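Hypothetical protein (Neisseria meningitidis Z2491, PDB 2F46) is of unproven function but is probably a phosphatase, with a fold resembling that of nonclassical, eukaryotic-like phosphatases. Local coordinates at residues Ser57-Phe61 with Ala62-Gln66; Leu18-Asp21 with Glu22-Ile26; Met128-Asp131 with Glu132-Arg136. One frame throughout, in Å; residues are numbered along the deposited sequence.

Contact 1: Ser57-Phe61 with Ala62-Gln66; sequences SQPDF and AQIKQ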
loop_
_atom_site.group_PDB
_atom_site.type_symbol
_atom_site.label_atom_id
_atom_site.label_comp_id
_atom_site.label_asym_id
_atom_site.label_seq_id
_atom_site.Cartn_x
_atom_site.Cartn_y
_atom_site.Cartn_z
ATOM N N SER A 57 -12.774 6.037 -14.427
ATOM C CA SER A 57 -12.458 4.657 -14.797
ATOM C C SER A 57 -12.131 3.767 -13.613
ATOM O O SER A 57 -11.954 2.555 -13.758
ATOM C CB SER A 57 -11.231 4.643 -15.703
ATOM O OG SER A 57 -10.055 5.067 -14.994
ATOM N N GLN A 58 -11.967 4.382 -12.446
ATOM C CA GLN A 58 -11.430 3.683 -11.285
ATOM C C GLN A 58 -12.407 2.685 -10.709
ATOM O O GLN A 58 -13.472 3.073 -10.213
ATOM C CB GLN A 58 -11.067 4.711 -10.197
ATOM C CG GLN A 58 -10.573 4.125 -8.872
ATOM C CD GLN A 58 -10.586 5.140 -7.792
ATOM O OE1 GLN A 58 -10.618 6.341 -8.068
ATOM N NE2 GLN A 58 -10.547 4.695 -6.552
ATOM N N PRO A 59 -12.005 1.392 -10.650
ATOM C CA PRO A 59 -12.890 0.458 -9.993
ATOM C C PRO A 59 -13.062 0.780 -8.504
ATOM O O PRO A 59 -12.079 1.144 -7.871
ATOM C CB PRO A 59 -12.161 -0.892 -10.149
ATOM C CG PRO A 59 -11.099 -0.685 -11.114
ATOM C CD PRO A 59 -10.764 0.751 -11.119
ATOM N N ASP A 60 -14.275 0.655 -7.976
ATOM C CA ASP A 60 -14.555 0.840 -6.554
ATOM C C ASP A 60 -13.934 -0.324 -5.790
ATOM O O ASP A 60 -13.809 -1.437 -6.334
ATOM C CB ASP A 60 -16.040 0.853 -6.233
ATOM C CG ASP A 60 -16.720 2.166 -6.589
ATOM O OD1 ASP A 60 -16.054 3.160 -6.961
ATOM O OD2 ASP A 60 -17.955 2.192 -6.436
ATOM N N PHE A 61 -13.564 -0.079 -4.537
ATOM C CA PHE A 61 -12.954 -1.150 -3.749
ATOM C C PHE A 61 -13.863 -2.367 -3.649
ATOM O O PHE A 61 -13.378 -3.501 -3.721
ATOM C CB PHE A 61 -12.516 -0.727 -2.342
ATOM C CG PHE A 61 -11.777 -1.815 -1.601
ATOM C CD1 PHE A 61 -10.586 -2.311 -2.093
ATOM C CD2 PHE A 61 -12.285 -2.363 -0.424
ATOM C CE1 PHE A 61 -9.885 -3.336 -1.417
ATOM C CE2 PHE A 61 -11.593 -3.370 0.254
ATOM C CZ PHE A 61 -10.397 -3.859 -0.252
ATOM N N ALA A 62 -15.179 -2.170 -3.529
ATOM C CA ALA A 62 -16.096 -3.293 -3.411
ATOM C C ALA A 62 -16.000 -4.215 -4.630
ATOM O O ALA A 62 -16.140 -5.454 -4.514
ATOM C CB ALA A 62 -17.494 -2.781 -3.259
ATOM N N GLN A 63 -15.747 -3.660 -5.787
ATOM C CA GLN A 63 -15.661 -4.444 -7.000
ATOM C C GLN A 63 -14.294 -5.148 -7.113
ATOM O O GLN A 63 -14.191 -6.274 -7.583
ATOM C CB GLN A 63 -15.915 -3.571 -8.238
ATOM C CG GLN A 63 -15.889 -4.334 -9.588
ATOM C CD GLN A 63 -16.814 -5.534 -9.557
ATOM O OE1 GLN A 63 -17.935 -5.443 -9.064
ATOM N NE2 GLN A 63 -16.339 -6.676 -10.048
ATOM N N ILE A 64 -13.233 -4.487 -6.669
ATOM C CA ILE A 64 -11.932 -5.129 -6.555
ATOM C C ILE A 64 -12.046 -6.324 -5.617
ATOM O O ILE A 64 -11.520 -7.410 -5.938
ATOM C CB ILE A 64 -10.854 -4.113 -6.073
ATOM C CG1 ILE A 64 -10.573 -3.053 -7.143
ATOM C CG2 ILE A 64 -9.544 -4.807 -5.686
ATOM C CD1 ILE A 64 -10.038 -3.587 -8.447
ATOM N N LYS A 65 -12.698 -6.152 -4.472
ATOM C CA LYS A 65 -12.942 -7.236 -3.554
ATOM C C LYS A 65 -13.675 -8.396 -4.227
ATOM O O LYS A 65 -13.286 -9.558 -4.086
ATOM C CB LYS A 65 -13.665 -6.743 -2.285
ATOM C CG LYS A 65 -14.011 -7.832 -1.278
ATOM C CD LYS A 65 -14.485 -7.244 0.017
ATOM C CE LYS A 65 -14.907 -8.330 0.991
ATOM N NZ LYS A 65 -15.297 -7.697 2.294
ATOM N N GLN A 66 -14.744 -8.112 -4.957
ATOM C CA GLN A 66 -15.473 -9.181 -5.683
ATOM C C GLN A 66 -14.593 -9.960 -6.627
ATOM O O GLN A 66 -14.676 -11.201 -6.685
ATOM C CB GLN A 66 -16.588 -8.575 -6.519
ATOM C CG GLN A 66 -17.852 -8.314 -5.799
ATOM C CD GLN A 66 -19.036 -8.183 -6.774
ATOM O OE1 GLN A 66 -19.303 -7.102 -7.312
ATOM N NE2 GLN A 66 -19.739 -9.284 -6.991
#

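Contact 2: Leu18-Asp21 with Glu22-Ile26; sequences LKLD and EHLYI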
loop_
_atom_site.group_PDB
_atom_site.type_symbol
_atom_site.label_atom_id
_atom_site.label_comp_id
_atom_site.label_asym_id
_atom_site.label_seq_id
_atom_site.Cartn_x
_atom_site.Cartn_y
_atom_site.Cartn_z
ATOM N N LEU A 18 5.137 -4.949 -6.501
ATOM C CA LEU A 18 6.512 -5.092 -6.050
ATOM C C LEU A 18 6.618 -5.118 -4.537
ATOM O O LEU A 18 5.888 -4.434 -3.831
ATOM C CB LEU A 18 7.399 -3.987 -6.652
ATOM C CG LEU A 18 7.493 -3.986 -8.181
ATOM C CD1 LEU A 18 8.139 -2.681 -8.705
ATOM C CD2 LEU A 18 8.285 -5.208 -8.642
ATOM N N LYS A 19 7.604 -5.841 -4.038
ATOM C CA LYS A 19 7.842 -5.968 -2.614
ATOM C C LYS A 19 8.452 -4.742 -1.982
ATOM O O LYS A 19 9.472 -4.203 -2.421
ATOM C CB LYS A 19 8.736 -7.176 -2.335
ATOM C CG LYS A 19 8.704 -7.630 -0.912
ATOM C CD LYS A 19 9.142 -9.078 -0.792
ATOM C CE LYS A 19 8.092 -9.913 -0.059
ATOM N NZ LYS A 19 8.230 -11.379 -0.358
ATOM N N LEU A 20 7.844 -4.277 -0.912
ATOM C CA LEU A 20 8.318 -3.182 -0.142
ATOM C C LEU A 20 8.914 -3.630 1.206
ATOM O O LEU A 20 9.807 -2.984 1.765
ATOM C CB LEU A 20 7.170 -2.199 0.078
ATOM C CG LEU A 20 7.535 -0.955 0.850
ATOM C CD1 LEU A 20 8.695 -0.164 0.215
ATOM C CD2 LEU A 20 6.301 -0.064 0.967
ATOM N N ASP A 21 8.391 -4.717 1.777
ATOM C CA ASP A 21 8.898 -5.252 3.024
ATOM C C ASP A 21 8.610 -6.747 3.044
ATOM O O ASP A 21 8.003 -7.275 2.120
ATOM C CB ASP A 21 8.236 -4.557 4.217
ATOM C CG ASP A 21 9.119 -4.510 5.429
ATOM O OD1 ASP A 21 10.057 -5.349 5.527
ATOM O OD2 ASP A 21 8.858 -3.645 6.298
ATOM N N GLU A 22 9.091 -7.430 4.084
ATOM C CA GLU A 22 9.000 -8.898 4.213
ATOM C C GLU A 22 7.628 -9.516 3.858
ATOM O O GLU A 22 7.547 -10.551 3.172
ATOM C CB GLU A 22 9.391 -9.288 5.659
ATOM C CG GLU A 22 9.267 -10.783 5.987
ATOM C CD GLU A 22 9.646 -11.130 7.436
ATOM O OE1 GLU A 22 9.784 -10.213 8.290
ATOM O OE2 GLU A 22 9.788 -12.347 7.709
ATOM N N HIS A 23 6.567 -8.883 4.325
ATOM C CA HIS A 23 5.227 -9.424 4.111
ATOM C C HIS A 23 4.327 -8.485 3.319
ATOM O O HIS A 23 3.115 -8.661 3.314
ATOM C CB HIS A 23 4.576 -9.702 5.455
ATOM C CG HIS A 23 5.300 -10.737 6.259
ATOM N ND1 HIS A 23 5.596 -11.980 5.745
ATOM C CD2 HIS A 23 5.779 -10.722 7.523
ATOM C CE1 HIS A 23 6.239 -12.686 6.655
ATOM N NE2 HIS A 23 6.357 -11.949 7.745
ATOM N N LEU A 24 4.922 -7.527 2.621
ATOM C CA LEU A 24 4.169 -6.417 2.027
ATOM C C LEU A 24 4.579 -6.111 0.576
ATOM O O LEU A 24 5.739 -5.748 0.324
ATOM C CB LEU A 24 4.380 -5.183 2.866
ATOM C CG LEU A 24 3.650 -3.915 2.378
ATOM C CD1 LEU A 24 2.128 -4.119 2.388
ATOM C CD2 LEU A 24 4.011 -2.685 3.194
ATOM N N TYR A 25 3.659 -6.283 -0.343
ATOM C CA TYR A 25 3.757 -5.799 -1.739
ATOM C C TYR A 25 2.945 -4.516 -1.865
ATOM O O TYR A 25 1.949 -4.313 -1.134
ATOM C CB TYR A 25 3.147 -6.795 -2.683
ATOM C CG TYR A 25 3.882 -8.111 -2.811
ATOM C CD1 TYR A 25 3.730 -9.101 -1.874
ATOM C CD2 TYR A 25 4.755 -8.331 -3.865
ATOM C CE1 TYR A 25 4.413 -10.309 -1.984
ATOM C CE2 TYR A 25 5.443 -9.541 -3.988
ATOM C CZ TYR A 25 5.260 -10.511 -3.040
ATOM O OH TYR A 25 5.911 -11.727 -3.134
ATOM N N ILE A 26 3.385 -3.632 -2.757
ATOM C CA ILE A 26 2.586 -2.449 -3.112
ATOM C C ILE A 26 2.327 -2.450 -4.631
ATOM O O ILE A 26 2.955 -3.185 -5.401
ATOM C CB ILE A 26 3.241 -1.159 -2.681
ATOM C CG1 ILE A 26 4.578 -0.908 -3.407
ATOM C CG2 ILE A 26 3.360 -1.118 -1.176
ATOM C CD1 ILE A 26 5.186 0.402 -3.136
HETATM O O HOH W 1 5.919 -12.032 1.390
#

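Contact 3: Met128-Asp131 with Glu132-Arg136; sequences MPVD and EIIRR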
loop_
_atom_site.group_PDB
_atom_site.type_symbol
_atom_site.label_atom_id
_atom_site.label_comp_id
_atom_site.label_asym_id
_atom_site.label_seq_id
_atom_site.Cartn_x
_atom_site.Cartn_y
_atom_site.Cartn_z
HETATM N N MSE A 128 14.589 4.300 10.977
HETATM C CA MSE A 128 15.185 4.072 9.683
HETATM C C MSE A 128 15.608 5.422 9.067
HETATM O O MSE A 128 14.821 6.383 9.063
HETATM C CB MSE A 128 14.206 3.393 8.736
HETATM C CG MSE A 128 14.855 2.908 7.494
HETATM SE SE MSE A 128 13.721 1.942 6.276
HETATM C CE MSE A 128 13.913 0.105 7.140
ATOM N N PRO A 129 16.857 5.508 8.561
ATOM C CA PRO A 129 17.217 6.793 7.980
ATOM C C PRO A 129 16.364 7.104 6.749
ATOM O O PRO A 129 16.032 6.206 5.981
ATOM C CB PRO A 129 18.706 6.624 7.581
ATOM C CG PRO A 129 19.177 5.387 8.258
ATOM C CD PRO A 129 17.961 4.537 8.520
ATOM N N VAL A 130 16.125 8.376 6.533
ATOM C CA VAL A 130 15.195 8.814 5.486
ATOM C C VAL A 130 15.673 8.364 4.112
ATOM O O VAL A 130 14.882 7.944 3.270
ATOM C CB VAL A 130 14.999 10.310 5.539
ATOM C CG1 VAL A 130 14.192 10.802 4.349
ATOM C CG2 VAL A 130 14.325 10.691 6.830
ATOM N N ASP A 131 16.983 8.454 3.859
ATOM C CA ASP A 131 17.501 7.998 2.581
ATOM C C ASP A 131 17.241 6.526 2.299
ATOM O O ASP A 131 17.035 6.141 1.140
ATOM C CB ASP A 131 19.033 8.252 2.480
ATOM C CG ASP A 131 19.383 9.692 2.145
ATOM O OD1 ASP A 131 18.512 10.463 1.706
ATOM O OD2 ASP A 131 20.572 10.033 2.295
ATOM N N GLU A 132 17.285 5.721 3.357
ATOM C CA GLU A 132 16.986 4.286 3.268
ATOM C C GLU A 132 15.501 4.057 2.997
ATOM O O GLU A 132 15.160 3.246 2.165
ATOM C CB GLU A 132 17.436 3.534 4.525
ATOM C CG GLU A 132 17.207 2.026 4.489
ATOM C CD GLU A 132 18.111 1.276 3.504
ATOM O OE1 GLU A 132 18.953 1.903 2.792
ATOM O OE2 GLU A 132 17.984 0.033 3.440
ATOM N N ILE A 133 14.648 4.805 3.678
ATOM C CA ILE A 133 13.177 4.749 3.393
ATOM C C ILE A 133 12.952 4.987 1.891
ATOM O O ILE A 133 12.281 4.227 1.174
ATOM C CB ILE A 133 12.411 5.766 4.243
ATOM C CG1 ILE A 133 12.596 5.457 5.726
ATOM C CG2 ILE A 133 10.914 5.757 3.891
ATOM C CD1 ILE A 133 12.076 6.507 6.658
ATOM N N ILE A 134 13.545 6.073 1.404
ATOM C CA ILE A 134 13.381 6.438 0.018
ATOM C C ILE A 134 13.961 5.390 -0.952
ATOM O O ILE A 134 13.372 5.054 -1.945
ATOM C CB ILE A 134 13.938 7.880 -0.219
ATOM C CG1 ILE A 134 13.055 8.864 0.559
ATOM C CG2 ILE A 134 13.974 8.250 -1.713
ATOM C CD1 ILE A 134 13.581 10.308 0.541
ATOM N N ARG A 135 15.124 4.856 -0.614
ATOM C CA ARG A 135 15.735 3.832 -1.441
ATOM C C ARG A 135 14.845 2.587 -1.493
ATOM O O ARG A 135 14.610 2.049 -2.534
ATOM C CB ARG A 135 17.124 3.474 -0.915
ATOM C CG ARG A 135 17.773 2.319 -1.684
ATOM C CD ARG A 135 19.020 1.742 -0.978
ATOM N NE ARG A 135 18.694 0.773 0.092
ATOM C CZ ARG A 135 18.225 -0.465 -0.104
ATOM N NH1 ARG A 135 18.009 -0.935 -1.326
ATOM N NH2 ARG A 135 17.984 -1.254 0.940
ATOM N N ARG A 136 14.320 2.176 -0.344
ATOM C CA ARG A 136 13.457 0.971 -0.293
ATOM C C ARG A 136 12.143 1.148 -1.069
ATOM O O ARG A 136 11.730 0.279 -1.806
ATOM C CB ARG A 136 13.213 0.558 1.148
ATOM C CG ARG A 136 14.440 -0.167 1.713
ATOM C CD ARG A 136 14.188 -0.493 3.080
ATOM N NE ARG A 136 15.279 -1.267 3.690
ATOM C CZ ARG A 136 15.350 -2.595 3.709
ATOM N NH1 ARG A 136 14.444 -3.346 3.096
ATOM N NH2 ARG A 136 16.394 -3.155 4.300
#

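Contact 1: Ser57-Phe61 with Ala62-Gln66
Ile64 reaches back over the start of its own helix to meet Pro59, five residues earlier in the loop. Its CB lies 3.5 Å from the carbonyl oxygen Phe61 O, against the backbone of the first turn. From there CG1, beside the backbone N and anti to the carbonyl carbon (chi1 -68°), turns toward the incoming loop and passes 3.7 Å from Asp60 O. The terminal CD1 then comes to rest on the proline ring, 3.8 Å from Pro59 CB and slightly farther from Pro59 CG, the two side chains crossing at a slant. This is the N-terminal end of helix 61-68, which follows strand 45-48 and its long loop in the phosphatase-like domain. Asp60 holds the N-cap position, yet its side chain makes no capping bond; its carboxylate instead forms a salt bridge with Arg53, and it is Asp52 that accepts the amide N-H of Phe61. The backbone oxygen of Asp60 takes two bonds: Ile64 N approaches in the carbonyl plane at 3.1 Å and nearly straight, whereas Gln63 N, 3.0 Å from Asp60 O, stands well above that plane and makes a more bent bond. The next turn closes with Lys65 N on Phe61 O at 2.8 Å. Phe61 sends its ring in another direction from the proline. In the conformer described, one of two, CG is anti to the backbone N (chi1 -175°) and the ring turns beside Ile64, with Phe61 CD1 4.4 Å from Ile64 CB, a loose contact. The ring also packs on the sheet, where it touches Ile46, Cys48, Phe76 and Tyr108, and the His78 ring meets it with the planes inclined by about 35°. Ile64 also touches Tyr108, while Lys65 runs out fully extended past Phe76.

Contact 2: Leu18-Asp21 with Glu22-Ile26
Lys19 and Tyr25 face each other across a tight hairpin, on the same side of the sheet, the lysine chain running obliquely past the ring. Starting anti to the backbone N (chi1 -163°) and bending at chi3, it brings NZ to 3.6 Å from Tyr25 OH. Its CE lies 3.3 Å from Glu22 O, and a water joins Lys19 NZ to that same carbonyl oxygen. The start of the tyrosine ring lies by the backbone of Leu18 and Lys19, with CD2 3.8 Å from Lys19 N. On the other side of the sheet Leu20, Leu24 and Ile26 gather. The leucines lie side by side and point the same way, whereas Ile26 crosses Leu20 obliquely and sets CG2 3.8 Å from Leu20 CD2. Trp119 of helix 113-125 packs on both leucines, and Ile26 touches Cys115 and Ser116 of the same helix.

The strands 18-21 and 24-27 form a beta hairpin whose pairing is interrupted by a classic beta bulge: Leu20 and Asp21 both lie opposite Leu24, and Leu24 O accepts both of their amides, Leu20 N at 2.9 Å and Asp21 N at 3.2 Å. A type I turn from Asp21 to Leu24 closes the loop. There the aspartate carboxylate curls onto the following residue, OD1 taking Glu22 N at 2.7 Å on its anti side, tilted 28° from the carboxylate plane, while OD2 is bonded by Trp119 NE1.

The face with Leu24 and Ile26 is thus mainly apolar but includes the Asp21 carboxylate, while Lys19 and Tyr25 occupy the other, where the lysine's charged end is linked to Glu22 O through one water. Asp21, bonded through both carboxylate oxygens, ties the turn to helix 113-125, and these two N-H donors would favour its charged form.

Contact 3: Met128-Asp131 with Glu132-Arg136
The side chain of Met128, a selenomethionine, packs on Ile133 and Glu132 at the N-terminus of helix 130-139, where Pro129 is the N-cap residue. The tight part is apolar. Met128 SE sits 3.7 Å from Ile133 CG1 and 3.9 Å from Glu132 CG, as CG stands anti to the backbone N (chi1 -169°) and carries the chain forward along the helix. Ile133 continues inward onto Trp119 and Ala124 of helix 113-125. On a neighbouring side of the helix, Val130 CG1 meets Ile134 CD1 at 3.9 Å, and both residues touch Arg148 of helix 148-153. Pro129 O accepts Ile133 N, and Glu132 N only weakly.

The outer side is polar and more open to solvent. Asp131 turns away to form a salt bridge with Arg148. Glu132 and Arg135 each have a second conformer; in those described here Glu132, bent at chi2 (70°), joins two arginines in a salt-bridge network. Arg136 NE adds a weak bond to Glu132 OE2, and Arg135 grips side-on. Both oxygens lie close to the Arg135 guanidinium plane, yet that group stands above the carboxylate plane, with NE 2.9 Å from Glu132 OE1 and NH2 2.8 Å from Glu132 OE2.

How the contacts relate
Along the chain the order is contact 2, contact 1, contact 3. Contact 2 forms the edge hairpin of the five-stranded mixed sheet, whereas contact 1 begins helix 61-68, which packs on strands 45-48, 75-78 and 105-108; their centres are 21 Å apart, and both belong to the phosphatase-like domain. Contact 3 opens helix 130-139, on the opposite side of the chain's centre from contact 1 and 32 Å from it between centres. Contacts 2 and 3 do touch, Leu20 CD1 lying 3.7 Å from Arg136 O, and both pack on Trp119 of helix 113-125. Helix 113-125 therefore packs against both the hairpin and helix 130-139, while contact 1 stands apart.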